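Local coordinates for protein D-alanyl transferase DltD (Enterococcus faecalis, PDB 6O93) that probably transfers D-alanine to lipoteichoic acid in the biogenesis of the Gram-positive cell wall, at residues Asn244-Gln249 against Met344-His349; Asn238-Ser243 against Ser302-Leu307. One frame throughout, in Å; residues are numbered along the deposited sequence.

The two contacts illustrate how a short run of chain, ending in helix 244-251, can tie helix 299-305 to the loop after strand 331-333, which probably belongs to the active site. Residues 238-243 and 244-249 are consecutive, a loop running straight into the helix, and their partners come later in the order 302-307, then 344-349, so the contacts cross along the sequence. Their centres lie about 9 Å apart, on the same side of the chain's centre. They touch: Ser-243 OG probably hydrogen-bonds Ala-345 O at 2.6 Å, and Ile-242 packs on Asp-346 and Thr-347. Interaction 1 meets the loop holding His-349, probably catalytic as in the SGNH hydrolases; interaction 2 sets the loop 238-243 against helix 299-305.

Interaction 1 of 2, residues Asn244-Gln249 against Met344-His349; sequences NGFYRQ and MADTIH. With PO4 (phosphate ion), chain G.
Phe-246, in the first turn of helix 244-251, reaches Asp-346, Thr-347 and His-349 with its ring. Its CG stands anti to the backbone N (chi1 -171°), which carries the ring away from the helix and onto the loop. Asp-346 lies over one face: its CB sits 3.6 Å from the ring centroid in a CH-pi contact, and the carboxylate stacks with its plane 20° from that of the ring. Farther out, Phe-246 CZ approaches Thr-347 OG1 at 3.6 Å; that hydroxyl probably hydrogen-bonds a phosphate ion, likely from the crystallisation liquor and also bound by Trp-301, though the very short length is doubtful. The ring thus packs against a carboxylate whose OD1 takes three N-H groups. It accepts from the backbone N of Ile-348 and His-349, forming an Asx turn and an Asx motif, and from His-349 ND1 at 2.8 Å. With His-349 NE2 bonded to Ser-47 OG, the geometry is consistent with the Ser-His-Asp triad of SGNH hydrolases, the clan to which DltD belongs. The contact sets the N-terminal part of helix 244-251 against the loop that links strand 331-333, at one border of the parallel sheet, to helix 352-367.

Interaction 2 of 2, residues Asn238-Ser243 against Ser302-Leu307; sequences NKFEIS and SDYTGL
One face of the Tyr-304 ring receives the edge of Phe-240, whose CZ stands 3.9 Å above the tyrosine plane and is displaced toward the rim. The Phe-240 ring in turn has the CG of its own neighbour Lys-239 over one face, again toward the rim. This is an edge-to-face pair, with centroids 5.2 Å apart and planes inclined at 60°, a tilt short of a perpendicular T. Beside it, Phe-240 CE1 meets Tyr-304 CB at 3.6 Å, an apolar contact of a ring carbon with the methylene of the tyrosine. Each ring is delivered by its first torsion: Tyr-304 CG lies anti to the backbone N (chi1 -178°), whereas Phe-240 CG lies anti to the carbonyl carbon.

The loop presenting Phe-240 is shaped by Asn-238. Its OD1 accepts from the backbone N of Phe-240 at 3.0 Å, an Asx turn, and from the N of Ile-242 at 3.2 Å, both donors lying in the carbonyl plane on lone pairs. Its ND2 gives a nearly straight bond to Ile-242 O at 2.8 Å, approaching from above that carbonyl's plane. One carboxamide therefore braces the backbone at both sides of Glu-241, where the chain takes left-handed helical angles before entering helix 244-251.

Across the contact, Tyr-304 sits near the end of helix 299-305, which follows strand 289-294 of the parallel sheet, and Gly-306 leaves the helix with positive phi. The tyrosine hydroxyl is hydrogen-bonded to Leu-255 O. Phe-240 makes a second edge-to-face pair with Trp-301, one turn back on the same helix, and touches Leu-255 and Tyr-247, while Glu-241 forms a salt bridge with Arg-300.

Interaction 1 of 2, residues Asn244-Gln249 against Met344-His349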
loop_
_atom_site.group_PDB
_atom_site.type_symbol
_atom_site.label_atom_id
_atom_site.label_comp_id
_atom_site.label_asym_id
_atom_site.label_seq_id
_atom_site.Cartn_x
_atom_site.Cartn_y
_atom_site.Cartn_z
ATOM N N ASN A 244 18.429 -9.323 12.732
ATOM C CA ASN A 244 18.811 -10.612 13.302
ATOM C C ASN A 244 17.647 -11.594 13.288
ATOM O O ASN A 244 17.788 -12.733 12.826
ATOM C CB ASN A 244 19.331 -10.420 14.728
ATOM C CG ASN A 244 20.658 -9.689 14.771
ATOM O OD1 ASN A 244 21.404 -9.675 13.793
ATOM N ND2 ASN A 244 20.961 -9.082 15.912
ATOM N N GLY A 245 16.488 -11.174 13.798
ATOM C CA GLY A 245 15.342 -12.070 13.845
ATOM C C GLY A 245 14.919 -12.543 12.468
ATOM O O GLY A 245 14.720 -13.738 12.240
ATOM N N PHE A 246 14.773 -11.605 11.531
ATOM C CA PHE A 246 14.405 -11.964 10.167
ATOM C C PHE A 246 15.399 -12.958 9.574
ATOM O O PHE A 246 15.007 -13.896 8.869
ATOM C CB PHE A 246 14.328 -10.697 9.312
ATOM C CG PHE A 246 13.748 -10.911 7.939
ATOM C CD1 PHE A 246 14.521 -11.441 6.917
ATOM C CD2 PHE A 246 12.438 -10.553 7.665
ATOM C CE1 PHE A 246 13.991 -11.626 5.653
ATOM C CE2 PHE A 246 11.905 -10.735 6.404
ATOM C CZ PHE A 246 12.683 -11.272 5.397
ATOM N N TYR A 247 16.690 -12.779 9.862
ATOM C CA TYR A 247 17.712 -13.616 9.240
ATOM C C TYR A 247 17.676 -15.038 9.786
ATOM O O TYR A 247 17.606 -16.005 9.021
ATOM C CB TYR A 247 19.096 -12.999 9.447
ATOM C CG TYR A 247 20.212 -13.816 8.838
ATOM C CD1 TYR A 247 20.545 -13.681 7.497
ATOM C CD2 TYR A 247 20.928 -14.730 9.601
ATOM C CE1 TYR A 247 21.561 -14.429 6.932
ATOM C CE2 TYR A 247 21.946 -15.484 9.045
ATOM C CZ TYR A 247 22.257 -15.329 7.709
ATOM O OH TYR A 247 23.270 -16.073 7.149
ATOM N N ARG A 248 17.733 -15.187 11.112
ATOM C CA ARG A 248 17.794 -16.519 11.706
ATOM C C ARG A 248 16.520 -17.321 11.474
ATOM O O ARG A 248 16.558 -18.553 11.560
ATOM C CB ARG A 248 18.076 -16.415 13.207
ATOM C CG ARG A 248 17.004 -15.685 13.997
ATOM C CD ARG A 248 17.449 -15.426 15.430
ATOM N NE ARG A 248 16.608 -14.431 16.090
ATOM C CZ ARG A 248 16.898 -13.857 17.254
ATOM N NH1 ARG A 248 18.011 -14.176 17.899
ATOM N NH2 ARG A 248 16.072 -12.958 17.774
ATOM N N GLN A 249 15.402 -16.661 11.175
ATOM C CA GLN A 249 14.129 -17.350 10.994
ATOM C C GLN A 249 13.810 -17.667 9.540
ATOM O O GLN A 249 13.150 -18.676 9.274
ATOM C CB GLN A 249 12.983 -16.510 11.573
ATOM C CG GLN A 249 13.003 -16.377 13.086
ATOM C CD GLN A 249 11.836 -15.558 13.609
ATOM O OE1 GLN A 249 11.027 -15.045 12.835
ATOM N NE2 GLN A 249 11.743 -15.433 14.928
ATOM N N MET A 344 17.529 -0.560 4.513
ATOM C CA MET A 344 16.482 -1.563 4.597
ATOM C C MET A 344 16.519 -2.253 5.954
ATOM O O MET A 344 17.565 -2.334 6.604
ATOM C CB MET A 344 16.642 -2.601 3.484
ATOM C CG MET A 344 16.724 -2.000 2.092
ATOM S SD MET A 344 15.276 -1.009 1.689
ATOM C CE MET A 344 14.051 -2.285 1.387
ATOM N N ALA A 345 15.356 -2.746 6.381
ATOM C CA ALA A 345 15.281 -3.524 7.611
ATOM C C ALA A 345 15.715 -4.963 7.387
ATOM O O ALA A 345 16.243 -5.600 8.304
ATOM C CB ALA A 345 13.858 -3.493 8.172
ATOM N N ASP A 346 15.507 -5.483 6.182
ATOM C CA ASP A 346 15.866 -6.858 5.868
ATOM C C ASP A 346 16.121 -6.984 4.371
ATOM O O ASP A 346 16.950 -6.251 3.823
ATOM C CB ASP A 346 14.769 -7.815 6.345
ATOM C CG ASP A 346 13.376 -7.344 5.966
ATOM O OD1 ASP A 346 13.111 -7.151 4.760
ATOM O OD2 ASP A 346 12.544 -7.167 6.881
ATOM N N THR A 347 15.417 -7.890 3.694
ATOM C CA THR A 347 15.695 -8.130 2.285
ATOM C C THR A 347 14.977 -7.132 1.385
ATOM O O THR A 347 15.567 -6.632 0.422
ATOM C CB THR A 347 15.301 -9.559 1.911
ATOM O OG1 THR A 347 13.959 -9.814 2.342
ATOM C CG2 THR A 347 16.247 -10.562 2.560
ATOM N N ILE A 348 13.717 -6.816 1.683
ATOM C CA ILE A 348 12.910 -6.027 0.759
ATOM C C ILE A 348 12.121 -4.937 1.474
ATOM O O ILE A 348 11.470 -4.112 0.825
ATOM C CB ILE A 348 11.953 -6.938 -0.035
ATOM C CG1 ILE A 348 11.018 -7.690 0.917
ATOM C CG2 ILE A 348 12.742 -7.920 -0.894
ATOM C CD1 ILE A 348 9.926 -8.462 0.207
ATOM N N HIS A 349 12.169 -4.916 2.803
ATOM C CA HIS A 349 11.350 -4.004 3.594
ATOM C C HIS A 349 12.168 -2.799 4.042
ATOM O O HIS A 349 13.285 -2.953 4.549
ATOM C CB HIS A 349 10.767 -4.725 4.810
ATOM C CG HIS A 349 9.891 -5.884 4.454
ATOM N ND1 HIS A 349 10.333 -7.189 4.484
ATOM C CD2 HIS A 349 8.601 -5.933 4.047
ATOM C CE1 HIS A 349 9.350 -7.994 4.118
ATOM N NE2 HIS A 349 8.289 -7.256 3.847
HETATM P P PO4 G . 13.444 -12.203 -0.476
HETATM O O1 PO4 G . 12.214 -12.316 -1.347
HETATM O O2 PO4 G . 13.066 -11.581 0.848
HETATM O O3 PO4 G . 14.468 -11.339 -1.171
HETATM O O4 PO4 G . 14.026 -13.576 -0.235
#

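Interaction 2 of 2, residues Asn238-Ser243 against Ser302-Leu307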
loop_
_atom_site.group_PDB
_atom_site.type_symbol
_atom_site.label_atom_id
_atom_site.label_comp_id
_atom_site.label_asym_id
_atom_site.label_seq_id
_atom_site.Cartn_x
_atom_site.Cartn_y
_atom_site.Cartn_z
ATOM N N ASN A 238 24.753 -11.517 10.862
ATOM C CA ASN A 238 24.902 -11.907 9.467
ATOM C C ASN A 238 25.622 -10.788 8.728
ATOM O O ASN A 238 25.800 -9.684 9.249
ATOM C CB ASN A 238 23.545 -12.206 8.822
ATOM C CG ASN A 238 22.649 -10.986 8.766
ATOM O OD1 ASN A 238 22.759 -10.163 7.857
ATOM N ND2 ASN A 238 21.753 -10.863 9.738
ATOM N N LYS A 239 26.026 -11.085 7.494
ATOM C CA LYS A 239 26.807 -10.162 6.683
ATOM C C LYS A 239 25.976 -9.415 5.650
ATOM O O LYS A 239 26.534 -8.612 4.895
ATOM C CB LYS A 239 27.936 -10.915 5.972
ATOM C CG LYS A 239 27.457 -12.078 5.116
ATOM C CD LYS A 239 28.588 -12.663 4.286
ATOM C CE LYS A 239 28.129 -13.888 3.510
ATOM N NZ LYS A 239 29.186 -14.401 2.595
ATOM N N PHE A 240 24.666 -9.654 5.592
ATOM C CA PHE A 240 23.808 -9.040 4.588
ATOM C C PHE A 240 23.086 -7.803 5.103
ATOM O O PHE A 240 22.212 -7.276 4.409
ATOM C CB PHE A 240 22.790 -10.061 4.076
ATOM C CG PHE A 240 23.416 -11.298 3.498
ATOM C CD1 PHE A 240 23.912 -11.300 2.207
ATOM C CD2 PHE A 240 23.509 -12.458 4.249
ATOM C CE1 PHE A 240 24.492 -12.437 1.673
ATOM C CE2 PHE A 240 24.088 -13.597 3.721
ATOM C CZ PHE A 240 24.578 -13.587 2.432
ATOM N N GLU A 241 23.434 -7.323 6.297
ATOM C CA GLU A 241 22.760 -6.178 6.910
ATOM C C GLU A 241 21.259 -6.429 7.047
ATOM O O GLU A 241 20.440 -5.531 6.845
ATOM C CB GLU A 241 23.021 -4.889 6.125
ATOM C CG GLU A 241 24.448 -4.370 6.237
ATOM C CD GLU A 241 24.601 -2.954 5.710
ATOM O OE1 GLU A 241 23.573 -2.321 5.385
ATOM O OE2 GLU A 241 25.751 -2.471 5.624
ATOM N N ILE A 242 20.898 -7.663 7.395
ATOM C CA ILE A 242 19.510 -8.053 7.620
ATOM C C ILE A 242 19.266 -8.144 9.119
ATOM O O ILE A 242 20.153 -8.553 9.880
ATOM C CB ILE A 242 19.190 -9.390 6.923
ATOM C CG1 ILE A 242 19.292 -9.231 5.403
ATOM C CG2 ILE A 242 17.803 -9.882 7.322
ATOM C CD1 ILE A 242 19.244 -10.542 4.639
ATOM N N SER A 243 18.065 -7.759 9.548
ATOM C CA SER A 243 17.719 -7.827 10.962
ATOM C C SER A 243 17.938 -9.238 11.494
ATOM O O SER A 243 17.668 -10.228 10.808
ATOM C CB SER A 243 16.267 -7.399 11.176
ATOM O OG SER A 243 16.085 -6.034 10.843
ATOM N N SER A 302 20.880 -8.727 -2.999
ATOM C CA SER A 302 20.704 -9.009 -4.420
ATOM C C SER A 302 21.969 -9.596 -5.034
ATOM O O SER A 302 21.886 -10.417 -5.956
ATOM C CB SER A 302 20.287 -7.737 -5.161
ATOM O OG SER A 302 21.224 -6.692 -4.960
ATOM N N ASP A 303 23.146 -9.194 -4.544
ATOM C CA ASP A 303 24.382 -9.811 -5.010
ATOM C C ASP A 303 24.396 -11.306 -4.723
ATOM O O ASP A 303 24.982 -12.082 -5.486
ATOM C CB ASP A 303 25.593 -9.142 -4.353
ATOM C CG ASP A 303 25.863 -7.749 -4.892
ATOM O OD1 ASP A 303 25.449 -7.454 -6.032
ATOM O OD2 ASP A 303 26.503 -6.950 -4.175
ATOM N N TYR A 304 23.757 -11.727 -3.631
ATOM C CA TYR A 304 23.758 -13.134 -3.252
ATOM C C TYR A 304 22.675 -13.916 -3.986
ATOM O O TYR A 304 22.913 -15.050 -4.419
ATOM C CB TYR A 304 23.576 -13.261 -1.739
ATOM C CG TYR A 304 23.601 -14.685 -1.232
ATOM C CD1 TYR A 304 24.801 -15.369 -1.091
ATOM C CD2 TYR A 304 22.427 -15.342 -0.889
ATOM C CE1 TYR A 304 24.831 -16.667 -0.627
ATOM C CE2 TYR A 304 22.448 -16.642 -0.424
ATOM C CZ TYR A 304 23.654 -17.298 -0.294
ATOM O OH TYR A 304 23.683 -18.592 0.169
ATOM N N THR A 305 21.482 -13.331 -4.134
ATOM C CA THR A 305 20.378 -14.026 -4.787
ATOM C C THR A 305 20.418 -13.908 -6.303
ATOM O O THR A 305 19.743 -14.684 -6.988
ATOM C CB THR A 305 19.033 -13.488 -4.286
ATOM O OG1 THR A 305 18.871 -12.126 -4.701
ATOM C CG2 THR A 305 18.950 -13.571 -2.767
ATOM N N GLY A 306 21.178 -12.958 -6.843
ATOM C CA GLY A 306 21.224 -12.750 -8.273
ATOM C C GLY A 306 20.126 -11.872 -8.836
ATOM O O GLY A 306 20.068 -11.696 -10.060
ATOM N N LEU A 307 19.251 -11.321 -7.995
ATOM C CA LEU A 307 18.228 -10.403 -8.480
ATOM C C LEU A 307 18.880 -9.223 -9.188
ATOM O O LEU A 307 19.813 -8.606 -8.664
ATOM C CB LEU A 307 17.363 -9.911 -7.319
ATOM C CG LEU A 307 16.148 -9.062 -7.705
ATOM C CD1 LEU A 307 15.077 -9.925 -8.367
ATOM C CD2 LEU A 307 15.584 -8.336 -6.493
#